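Side-chain contacts in putative cytochrome P450 hydroxylase (Chondromyces apiculatus DSM 436, PDB 6GMF), which probably acts as a heme-thiolate monooxygenase of the cytochrome P450 family, using molecular oxygen to oxidise terpenes: residues A[245-250]-A[386-391]; A[119-124]-A[130-135]; A[109-114]-A[357-362]. All coordinates share one frame; numbering follows the deposited sequence.

Contact 1 of 3, residues A[245-250]-A[386-391]; sequences ALVALT and STLPLR
L246 and V247, near the C-terminal end of the long helix 220-251 of the cytochrome P450 fold, pack against L390 on the central strand (389-391), and L388 just before it, of the small antiparallel sheet completed by strands 126-128 and 368-369. The tight part centres on L388. Its CG stands anti to the backbone N (chi1 -172°), which sends both methyls to the helix: CD2 rests on L246 CB at 3.7 Å, while CD1 meets V247 CG2 at 3.8 Å. A forked leucine suits this place because each branch meets a different helical residue, and the beta-branched valine offers a methyl close to its backbone. R369, V374 and P385 add further cover around V247.

Further along the strand the fit is looser. L246 and L390 cross at about a right angle, with L246 CD1 and L390 CD2 4.2 Å apart, and the partly exposed T250 points its CB toward the strand without reaching contact. No hydrogen bond joins the two segments. T250 instead turns its hydroxyl to its own helix and to R369: its OG1 donates to L246 O at 2.7 Å, and that carbonyl also accepts T250 N at 3.0 Å.

Contact 2 of 3, residues A[119-124]-A[130-135]; sequences DGLRGK and TVEVTV
K124 and E132 form the salt bridge that joins the loop after helix 107-119 to the short helix 129-134. K124 NZ donates to E132 OE2 at 3.1 Å, reaching the oxygen on its syn side but 26° out of the carboxylate plane. The two chains come from opposite directions: the glutamate is extended beyond CG, whereas the lysine bends at chi3 (93°) and chi4 to bring its ammonium round. E132 OE1 has a different partner, the backbone N of E128, so the two oxygens of one carboxylate tie separate parts of the chain together.

The loop has its own polar scaffold. R122 NE binds D119 O at 3.0 Å, in the carbonyl plane and on a lone pair, and the same oxygen accepts R122 N, closing a type I turn from D119 to R122. A type II turn from L121 to K124 follows, with G123 at the position whose positive phi (84°) glycine readily adopts.

Next to the ion pair lies the packing. L121 reaches across with both methyls: CD2 lies 3.3 Å from E132 OE2, right beside the charged oxygen, and 4.0 Å from E132 CB, while CD1 meets V133 CG2 at 4.1 Å, L121 and V133 crossing at about a right angle. V133 also touches M356 of helix 346-363, and L121 touches F127, so this end of the contact faces the interior.

Charge and hydrocarbon thus meet directly in closing the strand-bearing connection 125-129 into a compact loop, and the shared carboxylate is likely to stay ionised between its lysine and amide donors.

Contact 3 of 3, residues A[109-114]-A[357-362]; sequences RIRDIA and LEVLLA
R111 grips E358, and A114 packs on V359, where the D helix (107-119) and L helix (346-363) of the P450 helical core run side by side. The segment axes approach to 9.7 Å and cross at -37°. Both terminal nitrogens of the arginine take hold of one oxygen, which sits in the guanidinium plane, at its edge, with the two flat groups turned 42° apart. An arginine suits the place through its length: with CG anti to the backbone N (chi1 -166°), the chain is long enough for a bend at chi3 to turn the guanidinium to E358, although its CB does not point at the neighbouring helix.

Deeper in, the small A114 allows the backbones to draw close. Its CB touches V359 CG2 at 3.7 Å, and V359 CG1 lies against the backbone carbonyl of A114, 3.8 Å from A114 O. V359 also leans on H115 and V118.

In the next shell E107 gives R111 NH2 a second anionic partner, which together with E358 fixes where the guanidinium lies. The two bonds to E358 differ in approach: R111 NH2 lies 2.8 Å from E358 OE1, on the syn lone pair of that oxygen, whereas R111 NH1, at 2.9 Å from E358 OE1, meets it from above the carboxylate plane.

Overall arrangement
All three contacts lie in one helix-rich region, away from the annotated heme-binding residues. Along the chain, contact 2 is nested inside the loop closed by contact 3, and contact 1 comes after contact 2 while its segments alternate with those of contact 3. Their centres are about 12 Å apart for contacts 1 and 2 and for 2 and 3, and about 16 Å for 1 and 3. L360 links them, touching V133 of contact 2 and L246 of contact 1, while T130 packs on the 386-391 segment. Helices 107-119, 220-251 and 346-363 are thereby joined to the three-stranded sheet, uniting early and late parts of the sequence in the P450 core.

Contact 1 of 3, residues A[245-250]-A[386-391]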
loop_
_atom_site.group_PDB
_atom_site.type_symbol
_atom_site.label_atom_id
_atom_site.label_comp_id
_atom_site.label_asym_id
_atom_site.label_seq_id
_atom_site.Cartn_x
_atom_site.Cartn_y
_atom_site.Cartn_z
ATOM N N ALA A 245 11.108 -1.772 5.339
ATOM C CA ALA A 245 12.460 -1.860 4.814
ATOM C C ALA A 245 13.430 -1.540 5.943
ATOM O O ALA A 245 14.433 -2.216 6.085
ATOM C CB ALA A 245 12.620 -0.897 3.675
ATOM N N LEU A 246 13.112 -0.501 6.716
ATOM C CA LEU A 246 14.027 -0.075 7.819
ATOM C C LEU A 246 14.079 -1.164 8.888
ATOM O O LEU A 246 15.138 -1.417 9.502
ATOM C CB LEU A 246 13.575 1.277 8.375
ATOM C CG LEU A 246 13.804 2.421 7.397
ATOM C CD1 LEU A 246 13.195 3.708 7.907
ATOM C CD2 LEU A 246 15.293 2.587 7.086
ATOM N N VAL A 247 12.946 -1.824 9.139
ATOM C CA VAL A 247 12.880 -2.924 10.088
ATOM C C VAL A 247 13.730 -4.098 9.572
ATOM O O VAL A 247 14.594 -4.620 10.315
ATOM C CB VAL A 247 11.436 -3.368 10.398
ATOM C CG1 VAL A 247 11.416 -4.721 11.114
ATOM C CG2 VAL A 247 10.655 -2.348 11.227
ATOM N N ALA A 248 13.535 -4.494 8.314
ATOM C CA ALA A 248 14.274 -5.630 7.718
ATOM C C ALA A 248 15.776 -5.304 7.712
ATOM O O ALA A 248 16.620 -6.147 8.010
ATOM C CB ALA A 248 13.732 -5.945 6.346
ATOM N N LEU A 249 16.140 -4.088 7.311
ATOM C CA LEU A 249 17.563 -3.784 7.178
ATOM C C LEU A 249 18.203 -3.766 8.560
ATOM O O LEU A 249 19.319 -4.301 8.683
ATOM C CB LEU A 249 17.770 -2.458 6.458
ATOM C CG LEU A 249 17.443 -2.496 4.972
ATOM C CD1 LEU A 249 17.335 -1.099 4.411
ATOM C CD2 LEU A 249 18.457 -3.313 4.203
ATOM N N THR A 250 17.486 -3.246 9.575
ATOM C CA THR A 250 18.086 -3.165 10.947
ATOM C C THR A 250 18.158 -4.555 11.578
ATOM O O THR A 250 19.040 -4.797 12.418
ATOM C CB THR A 250 17.440 -2.117 11.850
ATOM O OG1 THR A 250 16.029 -2.325 11.923
ATOM C CG2 THR A 250 17.756 -0.711 11.373
ATOM N N SER A 386 3.979 0.745 14.200
ATOM C CA SER A 386 3.201 1.812 14.822
ATOM C C SER A 386 4.085 3.025 15.156
ATOM O O SER A 386 3.626 4.158 15.165
ATOM C CB SER A 386 2.471 1.308 16.044
ATOM O OG SER A 386 3.391 0.923 17.050
ATOM N N THR A 387 5.337 2.736 15.487
ATOM C CA THR A 387 6.412 3.668 15.756
ATOM C C THR A 387 7.721 2.932 15.440
ATOM O O THR A 387 7.748 1.687 15.491
ATOM C CB THR A 387 6.356 4.113 17.224
ATOM O OG1 THR A 387 7.357 5.107 17.448
ATOM C CG2 THR A 387 6.606 2.973 18.170
ATOM N N LEU A 388 8.784 3.666 15.087
ATOM C CA LEU A 388 10.055 3.077 14.787
ATOM C C LEU A 388 11.170 4.026 15.216
ATOM O O LEU A 388 11.811 4.703 14.399
ATOM C CB LEU A 388 10.150 2.718 13.293
ATOM C CG LEU A 388 11.391 1.905 12.896
ATOM C CD1 LEU A 388 11.352 0.556 13.589
ATOM C CD2 LEU A 388 11.523 1.711 11.396
ATOM N N PRO A 389 11.449 4.091 16.539
ATOM C CA PRO A 389 12.572 4.863 17.043
ATOM C C PRO A 389 13.863 4.235 16.520
ATOM O O PRO A 389 14.082 3.027 16.740
ATOM C CB PRO A 389 12.400 4.775 18.565
ATOM C CG PRO A 389 10.947 4.506 18.765
ATOM C CD PRO A 389 10.627 3.542 17.631
ATOM N N LEU A 390 14.708 5.057 15.878
ATOM C CA LEU A 390 15.982 4.675 15.363
ATOM C C LEU A 390 17.125 5.502 15.986
ATOM O O LEU A 390 16.978 6.703 16.276
ATOM C CB LEU A 390 15.976 4.945 13.857
ATOM C CG LEU A 390 15.656 3.776 12.915
ATOM C CD1 LEU A 390 14.926 2.595 13.554
ATOM C CD2 LEU A 390 15.030 4.242 11.632
ATOM N N ARG A 391 18.306 4.889 16.065
ATOM C CA ARG A 391 19.509 5.575 16.481
ATOM C C ARG A 391 20.387 5.727 15.241
ATOM O O ARG A 391 20.670 4.737 14.583
ATOM C CB ARG A 391 20.155 4.779 17.622
ATOM C CG ARG A 391 21.573 5.154 18.025
ATOM C CD ARG A 391 22.013 4.296 19.219
ATOM N NE ARG A 391 20.918 3.962 20.135
ATOM C CZ ARG A 391 20.461 4.766 21.098
ATOM N NH1 ARG A 391 21.029 5.944 21.305
ATOM N NH2 ARG A 391 19.432 4.400 21.847
#

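Contact 2 of 3, residues A[119-124]-A[130-135]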
loop_
_atom_site.group_PDB
_atom_site.type_symbol
_atom_site.label_atom_id
_atom_site.label_comp_id
_atom_site.label_asym_id
_atom_site.label_seq_id
_atom_site.Cartn_x
_atom_site.Cartn_y
_atom_site.Cartn_z
ATOM N N ASP A 119 17.025 16.400 6.491
ATOM C CA ASP A 119 17.521 17.655 7.115
ATOM C C ASP A 119 16.894 17.843 8.501
ATOM O O ASP A 119 17.556 18.356 9.327
ATOM C CB ASP A 119 17.231 18.864 6.226
ATOM C CG ASP A 119 18.144 18.961 5.022
ATOM O OD1 ASP A 119 19.079 18.193 4.953
ATOM O OD2 ASP A 119 17.845 19.757 4.143
ATOM N N GLY A 120 15.630 17.478 8.692
ATOM C CA GLY A 120 14.984 17.577 10.004
ATOM C C GLY A 120 15.602 16.658 11.041
ATOM O O GLY A 120 15.290 16.840 12.189
ATOM N N LEU A 121 16.471 15.729 10.636
ATOM C CA LEU A 121 17.074 14.810 11.590
ATOM C C LEU A 121 18.441 15.352 12.094
ATOM O O LEU A 121 19.037 14.754 12.998
ATOM C CB LEU A 121 17.234 13.446 10.906
ATOM C CG LEU A 121 15.949 12.847 10.328
ATOM C CD1 LEU A 121 16.199 11.467 9.788
ATOM C CD2 LEU A 121 14.867 12.793 11.388
ATOM N N ARG A 122 18.989 16.397 11.469
ATOM C CA ARG A 122 20.351 16.868 11.793
ATOM C C ARG A 122 20.393 17.320 13.256
ATOM O O ARG A 122 19.410 17.916 13.776
ATOM C CB ARG A 122 20.793 18.003 10.865
ATOM C CG ARG A 122 21.203 17.555 9.473
ATOM C CD ARG A 122 21.398 18.740 8.541
ATOM N NE ARG A 122 20.200 19.574 8.452
ATOM C CZ ARG A 122 20.152 20.732 7.812
ATOM N NH1 ARG A 122 21.177 21.101 7.057
ATOM N NH2 ARG A 122 19.098 21.518 7.942
ATOM N N GLY A 123 21.513 16.979 13.917
ATOM C CA GLY A 123 21.814 17.375 15.293
ATOM C C GLY A 123 21.169 16.446 16.306
ATOM O O GLY A 123 21.341 16.646 17.501
ATOM N N LYS A 124 20.394 15.459 15.818
ATOM C CA LYS A 124 19.746 14.442 16.656
ATOM C C LYS A 124 20.558 13.143 16.562
ATOM O O LYS A 124 21.134 12.861 15.508
ATOM C CB LYS A 124 18.336 14.092 16.174
ATOM C CG LYS A 124 17.290 15.201 16.118
ATOM C CD LYS A 124 16.119 14.806 15.203
ATOM C CE LYS A 124 14.955 14.144 15.899
ATOM N NZ LYS A 124 13.817 15.081 16.062
ATOM N N THR A 130 8.781 6.962 11.773
ATOM C CA THR A 130 7.464 7.034 11.162
ATOM C C THR A 130 7.040 8.498 11.048
ATOM O O THR A 130 6.873 9.019 9.959
ATOM C CB THR A 130 6.428 6.160 11.868
ATOM O OG1 THR A 130 6.155 6.632 13.192
ATOM C CG2 THR A 130 6.834 4.710 11.847
ATOM N N VAL A 131 6.950 9.219 12.171
ATOM C CA VAL A 131 6.445 10.582 12.106
ATOM C C VAL A 131 7.396 11.455 11.291
ATOM O O VAL A 131 6.941 12.373 10.601
ATOM C CB VAL A 131 6.273 11.137 13.533
ATOM C CG1 VAL A 131 6.053 12.648 13.530
ATOM C CG2 VAL A 131 5.178 10.377 14.238
ATOM N N GLU A 132 8.696 11.212 11.398
ATOM C CA GLU A 132 9.670 12.141 10.855
ATOM C C GLU A 132 9.988 11.860 9.380
ATOM O O GLU A 132 10.490 12.764 8.664
ATOM C CB GLU A 132 10.907 12.145 11.743
ATOM C CG GLU A 132 10.587 12.575 13.150
ATOM C CD GLU A 132 11.797 12.831 14.015
ATOM O OE1 GLU A 132 11.894 12.234 15.136
ATOM O OE2 GLU A 132 12.593 13.686 13.621
ATOM N N VAL A 133 9.716 10.641 8.890
ATOM C CA VAL A 133 10.172 10.254 7.536
ATOM C C VAL A 133 9.090 9.477 6.771
ATOM O O VAL A 133 8.660 9.909 5.725
ATOM C CB VAL A 133 11.488 9.457 7.560
ATOM C CG1 VAL A 133 11.864 9.011 6.156
ATOM C CG2 VAL A 133 12.624 10.243 8.204
ATOM N N THR A 134 8.678 8.304 7.281
ATOM C CA THR A 134 7.949 7.401 6.436
ATOM C C THR A 134 6.500 7.832 6.258
ATOM O O THR A 134 5.919 7.580 5.209
ATOM C CB THR A 134 8.049 5.959 6.927
ATOM O OG1 THR A 134 7.293 5.820 8.119
ATOM C CG2 THR A 134 9.475 5.540 7.156
ATOM N N VAL A 135 5.925 8.450 7.285
ATOM C CA VAL A 135 4.535 8.948 7.170
ATOM C C VAL A 135 4.485 10.180 6.278
ATOM O O VAL A 135 3.645 10.220 5.373
ATOM C CB VAL A 135 3.943 9.240 8.560
ATOM C CG1 VAL A 135 2.645 10.029 8.455
ATOM C CG2 VAL A 135 3.732 7.952 9.303
HETATM O O HOH W 1 12.136 15.401 11.971
#

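Contact 3 of 3, residues A[109-114]-A[357-362]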
loop_
_atom_site.group_PDB
_atom_site.type_symbol
_atom_site.label_atom_id
_atom_site.label_comp_id
_atom_site.label_asym_id
_atom_site.label_seq_id
_atom_site.Cartn_x
_atom_site.Cartn_y
_atom_site.Cartn_z
ATOM N N ARG A 109 11.825 15.979 -7.596
ATOM C CA ARG A 109 11.089 16.578 -6.462
ATOM C C ARG A 109 11.059 15.596 -5.288
ATOM O O ARG A 109 11.118 16.018 -4.180
ATOM C CB ARG A 109 9.667 16.921 -6.892
ATOM C CG ARG A 109 8.831 17.524 -5.779
ATOM C CD ARG A 109 9.479 18.702 -5.093
ATOM N NE ARG A 109 8.664 19.090 -3.956
ATOM C CZ ARG A 109 9.125 19.590 -2.831
ATOM N NH1 ARG A 109 10.416 19.819 -2.684
ATOM N NH2 ARG A 109 8.300 19.848 -1.844
ATOM N N ILE A 110 10.891 14.323 -5.574
ATOM C CA ILE A 110 10.880 13.297 -4.513
ATOM C C ILE A 110 12.241 13.286 -3.799
ATOM O O ILE A 110 12.291 13.152 -2.582
ATOM C CB ILE A 110 10.458 11.928 -5.082
ATOM C CG1 ILE A 110 8.974 11.935 -5.471
ATOM C CG2 ILE A 110 10.776 10.812 -4.092
ATOM C CD1 ILE A 110 8.514 10.760 -6.284
ATOM N N ARG A 111 13.356 13.420 -4.545
ATOM C CA ARG A 111 14.687 13.445 -3.952
ATOM C C ARG A 111 14.801 14.674 -3.033
ATOM O O ARG A 111 15.326 14.602 -1.951
ATOM C CB ARG A 111 15.727 13.408 -5.087
ATOM C CG ARG A 111 17.147 13.105 -4.649
ATOM C CD ARG A 111 18.040 12.703 -5.812
ATOM N NE ARG A 111 17.568 11.512 -6.513
ATOM C CZ ARG A 111 17.736 10.254 -6.095
ATOM N NH1 ARG A 111 18.375 10.006 -4.966
ATOM N NH2 ARG A 111 17.257 9.253 -6.807
ATOM N N ASP A 112 14.246 15.786 -3.477
ATOM C CA ASP A 112 14.307 17.023 -2.674
ATOM C C ASP A 112 13.518 16.818 -1.384
ATOM O O ASP A 112 13.944 17.265 -0.379
ATOM C CB ASP A 112 13.806 18.224 -3.474
ATOM C CG ASP A 112 14.846 18.811 -4.407
ATOM O OD1 ASP A 112 15.997 18.446 -4.294
ATOM O OD2 ASP A 112 14.466 19.618 -5.227
ATOM N N ILE A 113 12.367 16.188 -1.483
ATOM C CA ILE A 113 11.538 15.938 -0.281
ATOM C C ILE A 113 12.324 15.013 0.644
ATOM O O ILE A 113 12.366 15.262 1.798
ATOM C CB ILE A 113 10.189 15.348 -0.706
ATOM C CG1 ILE A 113 9.372 16.385 -1.464
ATOM C CG2 ILE A 113 9.421 14.823 0.484
ATOM C CD1 ILE A 113 8.143 15.833 -2.108
ATOM N N ALA A 114 12.947 13.988 0.088
ATOM C CA ALA A 114 13.721 13.054 0.920
ATOM C C ALA A 114 14.824 13.813 1.662
ATOM O O ALA A 114 14.998 13.601 2.822
ATOM C CB ALA A 114 14.264 11.935 0.073
ATOM N N LEU A 357 15.082 5.577 0.631
ATOM C CA LEU A 357 16.104 4.708 1.197
ATOM C C LEU A 357 17.493 5.144 0.679
ATOM O O LEU A 357 18.464 5.122 1.451
ATOM C CB LEU A 357 15.794 3.253 0.854
ATOM C CG LEU A 357 14.610 2.661 1.619
ATOM C CD1 LEU A 357 14.283 1.326 1.038
ATOM C CD2 LEU A 357 14.886 2.547 3.120
ATOM N N GLU A 358 17.596 5.583 -0.576
ATOM C CA GLU A 358 18.901 6.083 -1.110
ATOM C C GLU A 358 19.401 7.251 -0.247
ATOM O O GLU A 358 20.583 7.326 0.121
ATOM C CB GLU A 358 18.805 6.576 -2.552
ATOM C CG GLU A 358 18.913 5.504 -3.600
ATOM C CD GLU A 358 18.597 6.014 -5.002
ATOM O OE1 GLU A 358 17.981 7.119 -5.138
ATOM O OE2 GLU A 358 18.938 5.324 -5.967
ATOM N N VAL A 359 18.495 8.159 0.106
ATOM C CA VAL A 359 18.879 9.334 0.867
ATOM C C VAL A 359 19.190 8.932 2.313
ATOM O O VAL A 359 20.181 9.388 2.910
ATOM C CB VAL A 359 17.794 10.412 0.734
ATOM C CG1 VAL A 359 18.060 11.614 1.632
ATOM C CG2 VAL A 359 17.666 10.841 -0.722
ATOM N N LEU A 360 18.317 8.139 2.936
ATOM C CA LEU A 360 18.585 7.728 4.325
ATOM C C LEU A 360 19.932 7.001 4.427
ATOM O O LEU A 360 20.743 7.271 5.350
ATOM C CB LEU A 360 17.480 6.788 4.795
ATOM C CG LEU A 360 16.173 7.449 5.202
ATOM C CD1 LEU A 360 15.067 6.403 5.238
ATOM C CD2 LEU A 360 16.312 8.143 6.548
ATOM N N LEU A 361 20.139 6.050 3.519
ATOM C CA LEU A 361 21.299 5.176 3.588
ATOM C C LEU A 361 22.555 6.004 3.352
ATOM O O LEU A 361 23.584 5.700 3.962
ATOM C CB LEU A 361 21.191 4.057 2.548
ATOM C CG LEU A 361 20.178 2.956 2.851
ATOM C CD1 LEU A 361 20.312 1.783 1.891
ATOM C CD2 LEU A 361 20.274 2.488 4.280
ATOM N N ALA A 362 22.487 6.983 2.432
ATOM C CA ALA A 362 23.671 7.807 2.089
ATOM C C ALA A 362 24.006 8.760 3.239
ATOM O O ALA A 362 25.153 8.940 3.592
ATOM C CB ALA A 362 23.423 8.574 0.830
#